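PDB 4Q7Q: lipolytic protein G-D-S-L family from Chitinophaga pinensis, which is of uncharacterised function but probably hydrolyses ester bonds of lipids or other acylated substrates. Local coordinates for residues 52-60 / 78-87; 123-131 / 173-184. One frame throughout, in Å; residues are numbered along the deposited sequence.

Contact 1 of 2, residues 52-60 / 78-87; sequences NGWTSGGIA and LGTNDWWQGR
Asp82 grips the first turn of helix 56-61 with both carboxylate oxygens. OD1 receives the peptide N-H of Ser56 on its syn lone pair, Ser56 N to Asp82 OD1 measuring 2.8 Å at 170°. Ser56 OG donates to Asp82 OD2 at 2.7 Å, arriving from above the carboxylate plane, with chi1 71° placing OG between the backbone N and the carbonyl carbon. The preceding residue, Asn81, points ND2 at Trp54 O, 2.9 Å away. The acceptor lies in the amide plane, whereas the donor stands well above the carbonyl plane. A water takes a second bond from Asn81 ND2 and a weak one from Gly53 N.

Asn81 and Asp82 close the Gly-Thr-Asn-Asp block of SGNH hydrolases, in which the asparagine amide and a glycine N-H, here probably that of Gly53, help form the oxyanion hole beside the presumed nucleophile Ser14. Positive phi (86°) suits Gly53, since a CB would press on the preceding carbonyl.

Behind this shell, Arg87 NH1 salt-bridges Asp82 OD2 at 2.9 Å and also bonds Ser107 of helix 104-118. Its guanidinium lays one face over Gly57 CA, where the lack of a side chain permits close approach. Thr55 is the N-cap: OG1 accepts from Gly58 N at 2.9 Å, while its methyl CG2 rests 3.5 Å from Gln85 OE1. Deeper in, Ile59 CG1 packs 3.9 Å from Leu78 CD2, beside Ile111.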
loop_
_atom_site.group_PDB
_atom_site.type_symbol
_atom_site.label_atom_id
_atom_site.label_comp_id
_atom_site.label_asym_id
_atom_site.label_seq_id
_atom_site.Cartn_x
_atom_site.Cartn_y
_atom_site.Cartn_z
ATOM N N ASN A 52 6.328 8.768 -1.313
ATOM C CA ASN A 52 6.435 7.992 -2.538
ATOM C C ASN A 52 7.660 7.096 -2.514
ATOM O O ASN A 52 8.781 7.579 -2.414
ATOM C CB ASN A 52 6.470 8.937 -3.741
ATOM C CG ASN A 52 6.241 8.213 -5.058
ATOM O OD1 ASN A 52 5.894 7.039 -5.072
ATOM N ND2 ASN A 52 6.411 8.920 -6.165
ATOM N N GLY A 53 7.437 5.787 -2.565
ATOM C CA GLY A 53 8.526 4.840 -2.635
ATOM C C GLY A 53 9.115 4.412 -1.310
ATOM O O GLY A 53 10.034 3.606 -1.292
ATOM N N TRP A 54 8.615 4.950 -0.203
ATOM C CA TRP A 54 9.255 4.681 1.083
ATOM C C TRP A 54 8.850 3.352 1.708
ATOM O O TRP A 54 7.722 2.873 1.551
ATOM C CB TRP A 54 8.970 5.793 2.098
ATOM C CG TRP A 54 9.675 7.094 1.858
ATOM C CD1 TRP A 54 10.031 7.647 0.654
ATOM C CD2 TRP A 54 10.070 8.032 2.861
ATOM N NE1 TRP A 54 10.639 8.873 0.862
ATOM C CE2 TRP A 54 10.670 9.128 2.208
ATOM C CE3 TRP A 54 9.988 8.046 4.255
ATOM C CZ2 TRP A 54 11.175 10.224 2.897
ATOM C CZ3 TRP A 54 10.490 9.140 4.939
ATOM C CH2 TRP A 54 11.086 10.205 4.260
ATOM N N THR A 55 9.777 2.795 2.478
ATOM C CA THR A 55 9.502 1.627 3.302
ATOM C C THR A 55 9.078 2.084 4.702
ATOM O O THR A 55 9.234 3.263 5.058
ATOM C CB THR A 55 10.749 0.759 3.454
ATOM O OG1 THR A 55 11.758 1.525 4.123
ATOM C CG2 THR A 55 11.267 0.316 2.086
ATOM N N SER A 56 8.561 1.160 5.507
ATOM C CA SER A 56 8.341 1.483 6.915
ATOM C C SER A 56 9.666 1.844 7.596
ATOM O O SER A 56 9.693 2.633 8.543
ATOM C CB SER A 56 7.635 0.351 7.663
ATOM O OG SER A 56 8.489 -0.764 7.847
ATOM N N GLY A 57 10.757 1.263 7.105
ATOM C CA GLY A 57 12.092 1.599 7.580
ATOM C C GLY A 57 12.443 3.059 7.336
ATOM O O GLY A 57 12.992 3.724 8.217
ATOM N N GLY A 58 12.138 3.567 6.144
ATOM C CA GLY A 58 12.361 4.974 5.840
ATOM C C GLY A 58 11.484 5.915 6.655
ATOM O O GLY A 58 11.942 6.957 7.145
ATOM N N ILE A 59 10.213 5.551 6.800
ATOM C CA ILE A 59 9.306 6.335 7.622
ATOM C C ILE A 59 9.828 6.398 9.065
ATOM O O ILE A 59 9.979 7.480 9.634
ATOM C CB ILE A 59 7.878 5.746 7.585
ATOM C CG1 ILE A 59 7.284 5.846 6.169
ATOM C CG2 ILE A 59 6.998 6.428 8.613
ATOM C CD1 ILE A 59 6.870 7.250 5.752
ATOM N N ALA A 60 10.123 5.234 9.641
ATOM C CA ALA A 60 10.604 5.156 11.013
ATOM C C ALA A 60 11.937 5.883 11.172
ATOM O O ALA A 60 12.141 6.592 12.155
ATOM C CB ALA A 60 10.730 3.695 11.448
ATOM N N LEU A 78 1.771 0.702 5.354
ATOM C CA LEU A 78 3.159 0.506 4.951
ATOM C C LEU A 78 3.491 -0.969 4.865
ATOM O O LEU A 78 2.848 -1.791 5.508
ATOM C CB LEU A 78 4.103 1.135 5.976
ATOM C CG LEU A 78 4.042 2.651 6.101
ATOM C CD1 LEU A 78 4.758 3.085 7.382
ATOM C CD2 LEU A 78 4.659 3.300 4.865
ATOM N N GLY A 79 4.516 -1.295 4.091
ATOM C CA GLY A 79 5.046 -2.636 4.095
ATOM C C GLY A 79 5.330 -3.198 2.714
ATOM O O GLY A 79 6.227 -4.027 2.548
ATOM N N THR A 80 4.587 -2.748 1.710
ATOM C CA THR A 80 4.764 -3.307 0.379
ATOM C C THR A 80 6.172 -3.022 -0.161
ATOM O O THR A 80 6.793 -3.880 -0.799
ATOM C CB THR A 80 3.641 -2.873 -0.601
ATOM O OG1 THR A 80 3.631 -3.761 -1.723
ATOM C CG2 THR A 80 3.812 -1.437 -1.077
ATOM N N ASN A 81 6.710 -1.846 0.137
ATOM C CA ASN A 81 8.064 -1.540 -0.319
ATOM C C ASN A 81 9.123 -2.258 0.501
ATOM O O ASN A 81 10.167 -2.618 -0.035
ATOM C CB ASN A 81 8.309 -0.033 -0.359
ATOM C CG ASN A 81 7.425 0.659 -1.368
ATOM O OD1 ASN A 81 7.143 0.107 -2.433
ATOM N ND2 ASN A 81 6.964 1.859 -1.040
ATOM N N ASP A 82 8.853 -2.464 1.790
ATOM C CA ASP A 82 9.724 -3.281 2.627
ATOM C C ASP A 82 9.863 -4.680 2.052
ATOM O O ASP A 82 10.962 -5.225 1.989
ATOM C CB ASP A 82 9.159 -3.394 4.046
ATOM C CG ASP A 82 8.995 -2.056 4.717
ATOM O OD1 ASP A 82 8.108 -1.290 4.293
ATOM O OD2 ASP A 82 9.740 -1.782 5.682
ATOM N N TRP A 83 8.737 -5.258 1.651
ATOM C CA TRP A 83 8.755 -6.572 1.018
ATOM C C TRP A 83 9.611 -6.582 -0.245
ATOM O O TRP A 83 10.482 -7.445 -0.414
ATOM C CB TRP A 83 7.335 -7.063 0.701
ATOM C CG TRP A 83 7.341 -8.284 -0.174
ATOM C CD1 TRP A 83 7.590 -9.570 0.216
ATOM C CD2 TRP A 83 7.086 -8.334 -1.590
ATOM N NE1 TRP A 83 7.514 -10.416 -0.871
ATOM C CE2 TRP A 83 7.208 -9.681 -1.988
ATOM C CE3 TRP A 83 6.779 -7.368 -2.556
ATOM C CZ2 TRP A 83 7.030 -10.089 -3.310
ATOM C CZ3 TRP A 83 6.603 -7.770 -3.865
ATOM C CH2 TRP A 83 6.727 -9.129 -4.231
ATOM N N TRP A 84 9.374 -5.628 -1.141
ATOM C CA TRP A 84 10.111 -5.617 -2.392
ATOM C C TRP A 84 11.610 -5.426 -2.156
ATOM O O TRP A 84 12.436 -5.978 -2.879
ATOM C CB TRP A 84 9.573 -4.562 -3.371
ATOM C CG TRP A 84 10.348 -4.586 -4.642
ATOM C CD1 TRP A 84 11.171 -3.609 -5.129
ATOM C CD2 TRP A 84 10.451 -5.688 -5.547
ATOM N NE1 TRP A 84 11.753 -4.025 -6.302
ATOM C CE2 TRP A 84 11.331 -5.302 -6.579
ATOM C CE3 TRP A 84 9.870 -6.963 -5.597
ATOM C CZ2 TRP A 84 11.644 -6.141 -7.645
ATOM C CZ3 TRP A 84 10.185 -7.798 -6.660
ATOM C CH2 TRP A 84 11.063 -7.384 -7.666
ATOM N N GLN A 85 11.967 -4.671 -1.124
ATOM C CA GLN A 85 13.375 -4.406 -0.856
ATOM C C GLN A 85 14.031 -5.518 -0.049
ATOM O O GLN A 85 15.244 -5.506 0.152
ATOM C CB GLN A 85 13.549 -3.038 -0.193
ATOM C CG GLN A 85 13.207 -1.912 -1.161
ATOM C CD GLN A 85 13.415 -0.525 -0.593
ATOM O OE1 GLN A 85 14.223 -0.321 0.318
ATOM N NE2 GLN A 85 12.688 0.445 -1.141
ATOM N N GLY A 86 13.238 -6.492 0.392
ATOM C CA GLY A 86 13.776 -7.632 1.114
ATOM C C GLY A 86 14.119 -7.356 2.571
ATOM O O GLY A 86 14.931 -8.081 3.165
ATOM N N ARG A 87 13.520 -6.319 3.157
ATOM C CA ARG A 87 13.751 -6.020 4.577
ATOM C C ARG A 87 13.202 -7.139 5.434
ATOM O O ARG A 87 12.094 -7.609 5.192
ATOM C CB ARG A 87 13.026 -4.744 5.008
ATOM C CG ARG A 87 13.731 -3.434 4.778
ATOM C CD ARG A 87 13.026 -2.336 5.576
ATOM N NE ARG A 87 13.620 -2.089 6.894
ATOM C CZ ARG A 87 12.925 -1.807 7.998
ATOM N NH1 ARG A 87 11.595 -1.768 7.969
ATOM N NH2 ARG A 87 13.559 -1.575 9.145
HETATM O O HOH W 1 12.609 3.141 -0.389
HETATM O O HOH W 2 5.768 3.293 -2.836
HETATM O O HOH W 3 5.792 0.506 2.057
#

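Contact 2 of 2, residues 123-131 / 173-184; sequences KIVLITPMQ and IPVVDLYHHPLL
Val176 N donates the central bond of a short parallel pairing to Leu126 O, at 2.8 Å. On one side of it Leu126 N reaches Pro174 O at 3.1 Å, and on the other Thr128 N reaches Val176 O at 2.9 Å. Proline is tolerated at 174 because it gives only its carbonyl to this backbone bonding.

Beyond, side chains take over. Thr128 OG1, at chi1 68°, accepts the N-H of Tyr179 at 3.0 Å and 172°, which ties the turn 178-181 to Thr128. Gln131 extends its chain to send NE2 to Tyr179 O, 2.9 Å away and nearly in line with the carbonyl. Its CG makes a CH-pi contact over the Tyr179 ring, 3.6 Å from the centroid.

Beta-branched isoleucine and valine, which favour extended backbone, make much of the apolar part. Ile127 and Val176 lie side by side on one face, where Ile127 CG2 presses tightly on Leu178 CD1 at 3.5 Å. On the other face Leu126 packs with Ile173 and Val175. Selenomethionine Met130 sets SE 3.9 Å from Leu184 CD1.

Strand 123-127 also bonds strand 73-77, and strand 175-176 is outermost in the five-stranded parallel sheet; helix 157-171 covers Leu126 and helix 241-257 Val125.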
loop_
_atom_site.group_PDB
_atom_site.type_symbol
_atom_site.label_atom_id
_atom_site.label_comp_id
_atom_site.label_asym_id
_atom_site.label_seq_id
_atom_site.Cartn_x
_atom_site.Cartn_y
_atom_site.Cartn_z
ATOM N N LYS A 123 -6.636 7.921 18.077
ATOM C CA LYS A 123 -6.926 6.586 17.567
ATOM C C LYS A 123 -5.891 6.183 16.528
ATOM O O LYS A 123 -5.373 7.022 15.789
ATOM C CB LYS A 123 -8.323 6.532 16.949
ATOM C CG LYS A 123 -9.453 6.831 17.919
ATOM C CD LYS A 123 -9.285 6.073 19.226
ATOM N N ILE A 124 -5.584 4.891 16.486
ATOM C CA ILE A 124 -4.644 4.355 15.511
ATOM C C ILE A 124 -5.284 3.211 14.733
ATOM O O ILE A 124 -5.959 2.355 15.307
ATOM C CB ILE A 124 -3.333 3.861 16.175
ATOM C CG1 ILE A 124 -2.703 4.967 17.028
ATOM C CG2 ILE A 124 -2.345 3.386 15.117
ATOM C CD1 ILE A 124 -1.433 4.545 17.740
ATOM N N VAL A 125 -5.092 3.216 13.419
ATOM C CA VAL A 125 -5.526 2.112 12.576
ATOM C C VAL A 125 -4.355 1.681 11.700
ATOM O O VAL A 125 -3.671 2.520 11.120
ATOM C CB VAL A 125 -6.711 2.545 11.680
ATOM C CG1 VAL A 125 -7.068 1.459 10.678
ATOM C CG2 VAL A 125 -7.918 2.904 12.526
ATOM N N LEU A 126 -4.107 0.374 11.626
ATOM C CA LEU A 126 -3.094 -0.155 10.719
ATOM C C LEU A 126 -3.773 -0.768 9.502
ATOM O O LEU A 126 -4.878 -1.300 9.600
ATOM C CB LEU A 126 -2.230 -1.207 11.419
ATOM C CG LEU A 126 -1.660 -0.831 12.789
ATOM C CD1 LEU A 126 -0.823 -1.976 13.334
ATOM C CD2 LEU A 126 -0.857 0.467 12.729
ATOM N N ILE A 127 -3.108 -0.684 8.357
ATOM C CA ILE A 127 -3.634 -1.243 7.118
ATOM C C ILE A 127 -2.613 -2.204 6.527
ATOM O O ILE A 127 -1.473 -1.814 6.291
ATOM C CB ILE A 127 -3.929 -0.130 6.098
ATOM C CG1 ILE A 127 -4.825 0.941 6.729
ATOM C CG2 ILE A 127 -4.530 -0.704 4.823
ATOM C CD1 ILE A 127 -5.220 2.032 5.773
ATOM N N THR A 128 -2.999 -3.458 6.303
ATOM C CA THR A 128 -2.061 -4.416 5.706
ATOM C C THR A 128 -1.781 -4.093 4.245
ATOM O O THR A 128 -2.616 -3.499 3.567
ATOM C CB THR A 128 -2.574 -5.869 5.761
ATOM O OG1 THR A 128 -3.709 -6.002 4.900
ATOM C CG2 THR A 128 -2.943 -6.273 7.181
ATOM N N PRO A 129 -0.602 -4.488 3.752
ATOM C CA PRO A 129 -0.380 -4.292 2.320
ATOM C C PRO A 129 -1.409 -5.043 1.486
ATOM O O PRO A 129 -1.873 -6.124 1.855
ATOM C CB PRO A 129 1.011 -4.892 2.094
ATOM C CG PRO A 129 1.690 -4.786 3.407
ATOM C CD PRO A 129 0.605 -4.971 4.444
HETATM N N MSE A 130 -1.779 -4.446 0.364
HETATM C CA MSE A 130 -2.608 -5.127 -0.612
HETATM C C MSE A 130 -1.739 -6.097 -1.398
HETATM O O MSE A 130 -0.539 -5.885 -1.553
HETATM C CB MSE A 130 -3.228 -4.100 -1.560
HETATM C CG MSE A 130 -4.291 -4.677 -2.480
HETATM SE SE MSE A 130 -5.345 -3.329 -3.433
HETATM C CE MSE A 130 -4.050 -2.906 -4.826
ATOM N N GLN A 131 -2.340 -7.164 -1.908
ATOM C CA GLN A 131 -1.624 -7.993 -2.865
ATOM C C GLN A 131 -1.254 -7.151 -4.082
ATOM O O GLN A 131 -1.845 -6.093 -4.343
ATOM C CB GLN A 131 -2.443 -9.224 -3.245
ATOM C CG GLN A 131 -2.637 -10.147 -2.057
ATOM C CD GLN A 131 -3.326 -11.444 -2.403
ATOM O OE1 GLN A 131 -2.907 -12.167 -3.313
ATOM N NE2 GLN A 131 -4.378 -11.760 -1.664
ATOM N N ILE A 173 -5.213 -2.683 18.474
ATOM C CA ILE A 173 -5.397 -1.646 17.472
ATOM C C ILE A 173 -6.072 -2.274 16.261
ATOM O O ILE A 173 -5.634 -3.313 15.781
ATOM C CB ILE A 173 -4.032 -1.062 17.035
ATOM C CG1 ILE A 173 -3.452 -0.189 18.150
ATOM C CG2 ILE A 173 -4.161 -0.275 15.740
ATOM C CD1 ILE A 173 -4.367 0.926 18.578
ATOM N N PRO A 174 -7.149 -1.651 15.764
ATOM C CA PRO A 174 -7.835 -2.226 14.602
ATOM C C PRO A 174 -6.943 -2.271 13.362
ATOM O O PRO A 174 -6.113 -1.381 13.151
ATOM C CB PRO A 174 -8.993 -1.260 14.361
ATOM C CG PRO A 174 -9.139 -0.480 15.628
ATOM C CD PRO A 174 -7.775 -0.401 16.219
ATOM N N VAL A 175 -7.130 -3.308 12.555
ATOM C CA VAL A 175 -6.375 -3.481 11.326
ATOM C C VAL A 175 -7.324 -3.662 10.144
ATOM O O VAL A 175 -8.237 -4.489 10.186
ATOM C CB VAL A 175 -5.442 -4.707 11.408
ATOM C CG1 VAL A 175 -4.708 -4.899 10.097
ATOM C CG2 VAL A 175 -4.458 -4.556 12.553
ATOM N N VAL A 176 -7.137 -2.857 9.106
ATOM C CA VAL A 176 -7.817 -3.082 7.841
ATOM C C VAL A 176 -6.996 -4.104 7.074
ATOM O O VAL A 176 -5.877 -3.814 6.653
ATOM C CB VAL A 176 -7.914 -1.788 7.023
ATOM C CG1 VAL A 176 -8.552 -2.067 5.662
ATOM C CG2 VAL A 176 -8.702 -0.741 7.791
ATOM N N ASP A 177 -7.543 -5.302 6.901
ATOM C CA ASP A 177 -6.796 -6.376 6.245
ATOM C C ASP A 177 -7.071 -6.379 4.748
ATOM O O ASP A 177 -7.954 -7.095 4.271
ATOM C CB ASP A 177 -7.143 -7.738 6.849
ATOM C CG ASP A 177 -6.154 -8.829 6.457
ATOM O OD1 ASP A 177 -5.320 -8.595 5.562
ATOM O OD2 ASP A 177 -6.215 -9.931 7.052
ATOM N N LEU A 178 -6.315 -5.583 4.002
ATOM C CA LEU A 178 -6.446 -5.598 2.548
ATOM C C LEU A 178 -5.892 -6.882 1.933
ATOM O O LEU A 178 -6.406 -7.359 0.924
ATOM C CB LEU A 178 -5.755 -4.393 1.910
ATOM C CG LEU A 178 -6.229 -3.020 2.386
ATOM C CD1 LEU A 178 -5.429 -1.952 1.680
ATOM C CD2 LEU A 178 -7.727 -2.853 2.140
ATOM N N TYR A 179 -4.837 -7.428 2.532
ATOM C CA TYR A 179 -4.190 -8.605 1.966
ATOM C C TYR A 179 -5.190 -9.746 1.807
ATOM O O TYR A 179 -5.232 -10.410 0.770
ATOM C CB TYR A 179 -2.990 -9.074 2.807
ATOM C CG TYR A 179 -2.203 -10.106 2.043
ATOM C CD1 TYR A 179 -2.622 -11.429 2.009
ATOM C CD2 TYR A 179 -1.085 -9.752 1.298
ATOM C CE1 TYR A 179 -1.960 -12.371 1.275
ATOM C CE2 TYR A 179 -0.395 -10.709 0.560
ATOM C CZ TYR A 179 -0.844 -12.016 0.559
ATOM O OH TYR A 179 -0.201 -12.979 -0.173
ATOM N N HIS A 180 -6.002 -9.966 2.836
ATOM C CA HIS A 180 -6.965 -11.062 2.807
ATOM C C HIS A 180 -8.377 -10.635 2.419
ATOM O O HIS A 180 -9.324 -11.408 2.557
ATOM C CB HIS A 180 -6.968 -11.810 4.144
ATOM C CG HIS A 180 -5.633 -12.382 4.518
ATOM N ND1 HIS A 180 -4.807 -11.795 5.452
ATOM C CD2 HIS A 180 -4.984 -13.485 4.080
ATOM C CE1 HIS A 180 -3.703 -12.513 5.574
ATOM N NE2 HIS A 180 -3.786 -13.544 4.753
ATOM N N HIS A 181 -8.518 -9.411 1.924
ATOM C CA HIS A 181 -9.813 -8.925 1.469
ATOM C C HIS A 181 -10.308 -9.779 0.299
ATOM O O HIS A 181 -9.600 -9.950 -0.684
ATOM C CB HIS A 181 -9.694 -7.458 1.050
ATOM C CG HIS A 181 -11.010 -6.762 0.890
ATOM N ND1 HIS A 181 -11.940 -7.135 -0.053
ATOM C CD2 HIS A 181 -11.543 -5.710 1.553
ATOM C CE1 HIS A 181 -13.000 -6.348 0.043
ATOM N NE2 HIS A 181 -12.783 -5.474 1.006
ATOM N N PRO A 182 -11.527 -10.327 0.409
ATOM C CA PRO A 182 -12.003 -11.258 -0.623
ATOM C C PRO A 182 -12.111 -10.652 -2.031
ATOM O O PRO A 182 -12.138 -11.403 -3.010
ATOM C CB PRO A 182 -13.380 -11.697 -0.102
ATOM C CG PRO A 182 -13.775 -10.647 0.888
ATOM C CD PRO A 182 -12.503 -10.150 1.497
ATOM N N LEU A 183 -12.157 -9.326 -2.135
ATOM C CA LEU A 183 -12.245 -8.680 -3.442
ATOM C C LEU A 183 -10.884 -8.306 -4.033
ATOM O O LEU A 183 -10.782 -8.016 -5.227
ATOM C CB LEU A 183 -13.129 -7.431 -3.368
ATOM C CG LEU A 183 -14.586 -7.643 -2.968
ATOM C CD1 LEU A 183 -15.336 -6.319 -2.961
ATOM C CD2 LEU A 183 -15.258 -8.632 -3.905
ATOM N N LEU A 184 -9.848 -8.312 -3.203
ATOM C CA LEU A 184 -8.541 -7.809 -3.622
ATOM C C LEU A 184 -7.572 -8.931 -4.001
ATOM O O LEU A 184 -6.543 -9.131 -3.366
ATOM C CB LEU A 184 -7.964 -6.883 -2.542
ATOM C CG LEU A 184 -8.844 -5.670 -2.215
ATOM C CD1 LEU A 184 -8.199 -4.782 -1.155
ATOM C CD2 LEU A 184 -9.147 -4.872 -3.482
HETATM O O HOH W 4 -5.095 -7.897 -1.441
HETATM O O HOH W 5 -0.207 -12.467 -3.162
#

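Overall arrangement
Contact 2 belongs to the buried core, whereas contact 1 is only partly buried and lies where the loops and short helices beyond the sheet form the probable catalytic site. Their centres are about 16 Å apart, yet they meet directly: Pro129 packs its ring against the backbone of Leu78 to Thr80. Strand 73-77 leads straight into segment 78-87 and also pairs with strand 123-127 of contact 2, so one sheet carries both. The chemistry follows place: contact 2 begins as regular backbone pairing among aliphatic side chains and turns polar only past the strands, while contact 1 relies mainly on carboxylate, amide, guanidinium and water bonds that join the start of helix 56-61 to helix 80-85 and the residues just after it.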